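Local coordinates for protein alpha-1,3-glucanase (Streptomyces thermodiastaticus, PDB 7C7D) that hydrolyses alpha-1,3-glucan as a thermostable family GH87 glycosidase, probably cleaving internal alpha-1,3-glucosidic bonds, at residues 446-460 with 484-498. Numbering follows the deposited sequence. Where two conformers were deposited one is given.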
loop_
_atom_site.group_PDB
_atom_site.type_symbol
_atom_site.label_atom_id
_atom_site.label_comp_id
_atom_site.label_asym_id
_atom_site.label_seq_id
_atom_site.Cartn_x
_atom_site.Cartn_y
_atom_site.Cartn_z
ATOM N N LEU A 446 2.862 6.282 21.228
ATOM C CA LEU A 446 1.878 5.216 21.378
ATOM C C LEU A 446 1.279 5.224 22.780
ATOM O O LEU A 446 1.992 5.358 23.781
ATOM C CB LEU A 446 2.553 3.867 21.130
ATOM C CG LEU A 446 3.173 3.673 19.742
ATOM C CD1 LEU A 446 4.209 2.553 19.775
ATOM C CD2 LEU A 446 2.106 3.385 18.695
ATOM N N ALA A 447 -0.046 5.082 22.845
ATOM C CA ALA A 447 -0.750 5.089 24.121
ATOM C C ALA A 447 -1.938 4.140 24.056
ATOM O O ALA A 447 -2.468 3.835 22.982
ATOM C CB ALA A 447 -1.231 6.494 24.505
ATOM N N GLY A 448 -2.372 3.700 25.232
ATOM C CA GLY A 448 -3.519 2.808 25.308
ATOM C C GLY A 448 -3.134 1.414 24.883
ATOM O O GLY A 448 -2.142 0.859 25.364
ATOM N N THR A 449 -3.911 0.844 23.968
ATOM C CA THR A 449 -3.688 -0.503 23.466
ATOM C C THR A 449 -3.518 -0.443 21.958
ATOM O O THR A 449 -4.337 0.161 21.258
ATOM C CB THR A 449 -4.877 -1.401 23.808
ATOM O OG1 THR A 449 -5.061 -1.414 25.227
ATOM C CG2 THR A 449 -4.644 -2.831 23.331
ATOM N N ILE A 450 -2.461 -1.068 21.461
ATOM C CA ILE A 450 -2.255 -1.234 20.032
ATOM C C ILE A 450 -2.545 -2.692 19.720
ATOM O O ILE A 450 -1.835 -3.587 20.195
ATOM C CB ILE A 450 -0.829 -0.861 19.607
ATOM C CG1 ILE A 450 -0.389 0.478 20.228
ATOM C CG2 ILE A 450 -0.730 -0.839 18.093
ATOM C CD1 ILE A 450 -1.237 1.680 19.823
ATOM N N THR A 451 -3.588 -2.929 18.935
ATOM C CA THR A 451 -4.054 -4.270 18.624
ATOM C C THR A 451 -3.616 -4.623 17.210
ATOM O O THR A 451 -4.058 -3.995 16.246
ATOM C CB THR A 451 -5.580 -4.307 18.729
ATOM O OG1 THR A 451 -5.986 -3.966 20.062
ATOM C CG2 THR A 451 -6.115 -5.679 18.383
ATOM N N VAL A 452 -2.752 -5.618 17.090
ATOM C CA VAL A 452 -2.212 -6.050 15.805
ATOM C C VAL A 452 -2.623 -7.511 15.643
ATOM O O VAL A 452 -1.955 -8.413 16.148
ATOM C CB VAL A 452 -0.691 -5.872 15.751
ATOM C CG1 VAL A 452 -0.144 -6.268 14.381
ATOM C CG2 VAL A 452 -0.300 -4.434 16.118
ATOM N N ASP A 453 -3.739 -7.761 14.953
ATOM C CA ASP A 453 -4.393 -9.069 14.986
ATOM C C ASP A 453 -4.676 -9.599 13.587
ATOM O O ASP A 453 -5.234 -8.886 12.751
ATOM C CB ASP A 453 -5.722 -8.982 15.740
ATOM C CG ASP A 453 -6.483 -10.295 15.711
ATOM O OD1 ASP A 453 -5.981 -11.294 16.276
ATOM O OD2 ASP A 453 -7.562 -10.347 15.096
ATOM N N GLY A 454 -4.339 -10.863 13.345
ATOM C CA GLY A 454 -4.807 -11.515 12.135
ATOM C C GLY A 454 -4.134 -11.101 10.846
ATOM O O GLY A 454 -4.694 -11.326 9.773
ATOM N N ASN A 455 -2.962 -10.488 10.913
ATOM C CA ASN A 455 -2.287 -10.050 9.700
ATOM C C ASN A 455 -1.418 -11.168 9.127
ATOM O O ASN A 455 -0.928 -12.038 9.850
ATOM C CB ASN A 455 -1.423 -8.820 9.995
ATOM C CG ASN A 455 -2.238 -7.666 10.538
ATOM O OD1 ASN A 455 -2.920 -6.976 9.783
ATOM N ND2 ASN A 455 -2.202 -7.475 11.857
ATOM N N THR A 456 -1.234 -11.134 7.808
ATOM C CA THR A 456 -0.377 -12.067 7.088
ATOM C C THR A 456 0.685 -11.271 6.346
ATOM O O THR A 456 0.354 -10.353 5.586
ATOM C CB THR A 456 -1.194 -12.918 6.118
ATOM O OG1 THR A 456 -2.085 -13.736 6.880
ATOM C CG2 THR A 456 -0.292 -13.824 5.293
ATOM N N LEU A 457 1.947 -11.627 6.577
ATOM C CA LEU A 457 3.108 -10.881 6.092
ATOM C C LEU A 457 3.966 -11.835 5.275
ATOM O O LEU A 457 4.511 -12.803 5.825
ATOM C CB LEU A 457 3.920 -10.332 7.262
ATOM C CG LEU A 457 3.128 -9.566 8.326
ATOM C CD1 LEU A 457 4.041 -9.103 9.450
ATOM C CD2 LEU A 457 2.397 -8.384 7.712
ATOM N N VAL A 458 4.080 -11.573 3.972
ATOM C CA VAL A 458 4.691 -12.502 3.023
ATOM C C VAL A 458 5.887 -11.815 2.366
ATOM O O VAL A 458 5.731 -10.769 1.721
ATOM C CB VAL A 458 3.680 -12.952 1.959
ATOM C CG1 VAL A 458 4.324 -13.946 1.002
ATOM C CG2 VAL A 458 2.430 -13.549 2.614
ATOM N N ARG A 459 7.076 -12.393 2.526
ATOM C CA ARG A 459 8.294 -11.841 1.928
ATOM C C ARG A 459 8.499 -10.378 2.331
ATOM O O ARG A 459 8.786 -9.513 1.497
ATOM C CB ARG A 459 8.313 -12.014 0.402
ATOM C CG ARG A 459 8.324 -13.482 -0.055
ATOM C CD ARG A 459 8.341 -13.617 -1.592
ATOM N NE ARG A 459 7.202 -12.913 -2.173
ATOM C CZ ARG A 459 5.993 -13.442 -2.336
ATOM N NH1 ARG A 459 5.775 -14.717 -2.035
ATOM N NH2 ARG A 459 4.994 -12.700 -2.789
ATOM N N THR A 460 8.351 -10.105 3.628
ATOM C CA THR A 460 8.550 -8.775 4.186
ATOM C C THR A 460 9.766 -8.747 5.104
ATOM O O THR A 460 10.174 -9.770 5.668
ATOM C CB THR A 460 7.301 -8.249 4.920
ATOM O OG1 THR A 460 7.079 -8.967 6.145
ATOM C CG2 THR A 460 6.065 -8.312 4.022
ATOM N N GLU A 484 4.946 2.814 25.931
ATOM C CA GLU A 484 4.087 2.985 27.094
ATOM C C GLU A 484 2.668 2.497 26.855
ATOM O O GLU A 484 1.863 2.476 27.797
ATOM C CB GLU A 484 4.077 4.451 27.553
ATOM C CG GLU A 484 5.464 5.058 27.732
ATOM C CD GLU A 484 6.251 4.466 28.891
ATOM O OE1 GLU A 484 5.712 3.620 29.634
ATOM O OE2 GLU A 484 7.430 4.852 29.055
ATOM N N ALA A 485 2.350 2.107 25.627
ATOM C CA ALA A 485 1.119 1.402 25.329
ATOM C C ALA A 485 1.312 -0.087 25.582
ATOM O O ALA A 485 2.433 -0.585 25.697
ATOM C CB ALA A 485 0.744 1.613 23.862
ATOM N N ARG A 486 0.197 -0.796 25.684
ATOM C CA ARG A 486 0.204 -2.246 25.551
ATOM C C ARG A 486 0.128 -2.584 24.067
ATOM O O ARG A 486 -0.681 -2.007 23.336
ATOM C CB ARG A 486 -1.019 -2.798 26.282
ATOM C CG ARG A 486 -1.272 -4.276 26.164
ATOM C CD ARG A 486 -2.651 -4.566 26.741
ATOM N NE ARG A 486 -2.985 -5.983 26.729
ATOM C CZ ARG A 486 -3.087 -6.728 27.822
ATOM N NH1 ARG A 486 -2.881 -6.184 29.014
ATOM N NH2 ARG A 486 -3.399 -8.013 27.725
ATOM N N VAL A 487 0.984 -3.490 23.608
ATOM C CA VAL A 487 0.997 -3.892 22.204
ATOM C C VAL A 487 0.708 -5.384 22.164
ATOM O O VAL A 487 1.500 -6.194 22.669
ATOM C CB VAL A 487 2.323 -3.552 21.511
ATOM C CG1 VAL A 487 2.272 -3.960 20.052
ATOM C CG2 VAL A 487 2.635 -2.062 21.648
ATOM N N ASP A 488 -0.438 -5.745 21.588
ATOM C CA ASP A 488 -0.915 -7.125 21.540
ATOM C C ASP A 488 -0.864 -7.599 20.097
ATOM O O ASP A 488 -1.636 -7.120 19.258
ATOM C CB ASP A 488 -2.345 -7.211 22.069
ATOM C CG ASP A 488 -2.447 -6.837 23.521
ATOM O OD1 ASP A 488 -1.587 -7.266 24.308
ATOM O OD2 ASP A 488 -3.405 -6.127 23.881
ATOM N N ILE A 489 0.031 -8.538 19.815
ATOM C CA ILE A 489 0.283 -9.020 18.462
ATOM C C ILE A 489 -0.213 -10.457 18.406
ATOM O O ILE A 489 0.432 -11.371 18.933
ATOM C CB ILE A 489 1.769 -8.911 18.097
ATOM C CG1 ILE A 489 2.252 -7.463 18.239
ATOM C CG2 ILE A 489 2.016 -9.435 16.696
ATOM C CD1 ILE A 489 3.754 -7.321 18.381
ATOM N N THR A 490 -1.359 -10.660 17.763
ATOM C CA THR A 490 -2.057 -11.935 17.835
ATOM C C THR A 490 -2.381 -12.472 16.452
ATOM O O THR A 490 -2.656 -11.717 15.518
ATOM C CB THR A 490 -3.367 -11.819 18.630
ATOM O OG1 THR A 490 -4.178 -10.793 18.051
ATOM C CG2 THR A 490 -3.094 -11.468 20.071
ATOM N N ASP A 491 -2.364 -13.800 16.348
ATOM C CA ASP A 491 -2.779 -14.518 15.145
ATOM C C ASP A 491 -2.113 -13.967 13.889
ATOM O O ASP A 491 -2.756 -13.621 12.899
ATOM C CB ASP A 491 -4.297 -14.571 15.019
ATOM C CG ASP A 491 -4.920 -15.465 16.066
ATOM O OD1 ASP A 491 -4.171 -16.193 16.757
ATOM O OD2 ASP A 491 -6.154 -15.440 16.204
ATOM N N THR A 492 -0.789 -13.907 13.931
ATOM C CA THR A 492 -0.006 -13.403 12.810
ATOM C C THR A 492 0.548 -14.570 12.004
ATOM O O THR A 492 1.114 -15.511 12.570
ATOM C CB THR A 492 1.160 -12.539 13.299
ATOM O OG1 THR A 492 0.697 -11.595 14.266
ATOM C CG2 THR A 492 1.768 -11.766 12.143
ATOM N N THR A 493 0.407 -14.497 10.689
ATOM C CA THR A 493 1.029 -15.446 9.775
ATOM C C THR A 493 2.192 -14.727 9.107
ATOM O O THR A 493 1.996 -13.671 8.501
ATOM C CB THR A 493 0.011 -15.929 8.744
ATOM O OG1 THR A 493 -1.061 -16.585 9.429
ATOM C CG2 THR A 493 0.638 -16.889 7.749
ATOM N N ILE A 494 3.396 -15.275 9.252
ATOM C CA ILE A 494 4.610 -14.669 8.706
ATOM C C ILE A 494 5.303 -15.723 7.851
ATOM O O ILE A 494 5.718 -16.768 8.367
ATOM C CB ILE A 494 5.546 -14.129 9.803
ATOM C CG1 ILE A 494 4.801 -13.123 10.694
ATOM C CG2 ILE A 494 6.776 -13.508 9.172
ATOM C CD1 ILE A 494 5.640 -12.499 11.799
ATOM N N THR A 495 5.404 -15.467 6.547
ATOM C CA THR A 495 5.791 -16.494 5.591
ATOM C C THR A 495 6.902 -15.981 4.686
ATOM O O THR A 495 6.790 -14.886 4.114
ATOM C CB THR A 495 4.576 -16.885 4.744
ATOM O OG1 THR A 495 3.521 -17.299 5.621
ATOM C CG2 THR A 495 4.906 -18.008 3.757
ATOM N N ASP A 496 7.966 -16.775 4.553
ATOM C CA ASP A 496 9.015 -16.522 3.564
ATOM C C ASP A 496 9.707 -15.180 3.798
ATOM O O ASP A 496 10.021 -14.445 2.859
ATOM C CB ASP A 496 8.479 -16.638 2.133
ATOM C CG ASP A 496 7.916 -18.022 1.830
ATOM O OD1 ASP A 496 8.291 -18.991 2.516
ATOM O OD2 ASP A 496 7.096 -18.150 0.896
ATOM N N SER A 497 9.948 -14.856 5.060
ATOM C CA SER A 497 10.639 -13.613 5.380
ATOM C C SER A 497 12.104 -13.729 4.983
ATOM O O SER A 497 12.760 -14.714 5.338
ATOM C CB SER A 497 10.577 -13.358 6.875
ATOM O OG SER A 497 9.249 -13.284 7.343
ATOM N N PRO A 498 12.661 -12.752 4.267
ATOM C CA PRO A 498 14.080 -12.868 3.895
ATOM C C PRO A 498 15.012 -12.765 5.085
ATOM O O PRO A 498 16.094 -13.367 5.062
ATOM C CB PRO A 498 14.289 -11.718 2.896
ATOM C CG PRO A 498 13.173 -10.758 3.186
ATOM C CD PRO A 498 12.011 -11.597 3.622
HETATM O O HOH W 1 4.681 4.936 24.011
HETATM O O HOH W 2 -0.563 4.088 27.555
HETATM O O HOH W 3 -1.230 -9.811 13.456
HETATM O O HOH W 4 -2.929 -14.741 10.335
HETATM O O HOH W 5 7.345 -11.842 5.808
HETATM O O HOH W 6 7.610 -16.922 -1.444
#
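Ile-450 and Val-452 lie beside Val-487 and Ile-489 on the inward face of two parallel strands, adjacent rungs of the right-handed beta-helix expected of this pectate lyase-like fold. Ala-485 CB begins this buried row, 4.0 Å from Ile-450 CG1, and Val-452 CB packs against Ile-489 CG1 at 4.2 Å. Beyond the break at Gly-454 and Asp-491, Leu-457 CD1 continues the row against Ile-494 CG1, while Ile-432 and Ile-434 of strand 432-435 cover it from across the coil. Backbone bonds zip the strands on both sides of this break, Ile-450 N to Arg-486 O being nearly straight (174°). At the turn, one water accepts from Asn-455 ND2 and donates to Thr-490 O; Asn-420 and Val-417 of the preceding rung hold the amide of Asn-455.

The outward face, with Thr-451, Asp-453, Thr-456 and Arg-486, is mostly polar and at least partly exposed to solvent. Thr-490 OG1, turned between its backbone N and carbonyl carbon (chi1 56°), donates to Asp-453 OD1 at 2.6 Å on the anti side of the carboxylate. Within its own strand, extended Arg-486 forms a salt bridge from NE to the syn lone pair of Asp-488 OD2, 2.9 Å. Thr-456 and Thr-493 lie side by side, their CG2 methyls 4.0 Å apart. Water links Arg-459 NH1 to Asp-496 OD2, whereas Arg-459 NE forms a salt bridge with Asp-424. The short hydroxyl bond probably stabilises the negative charge of Asp-453.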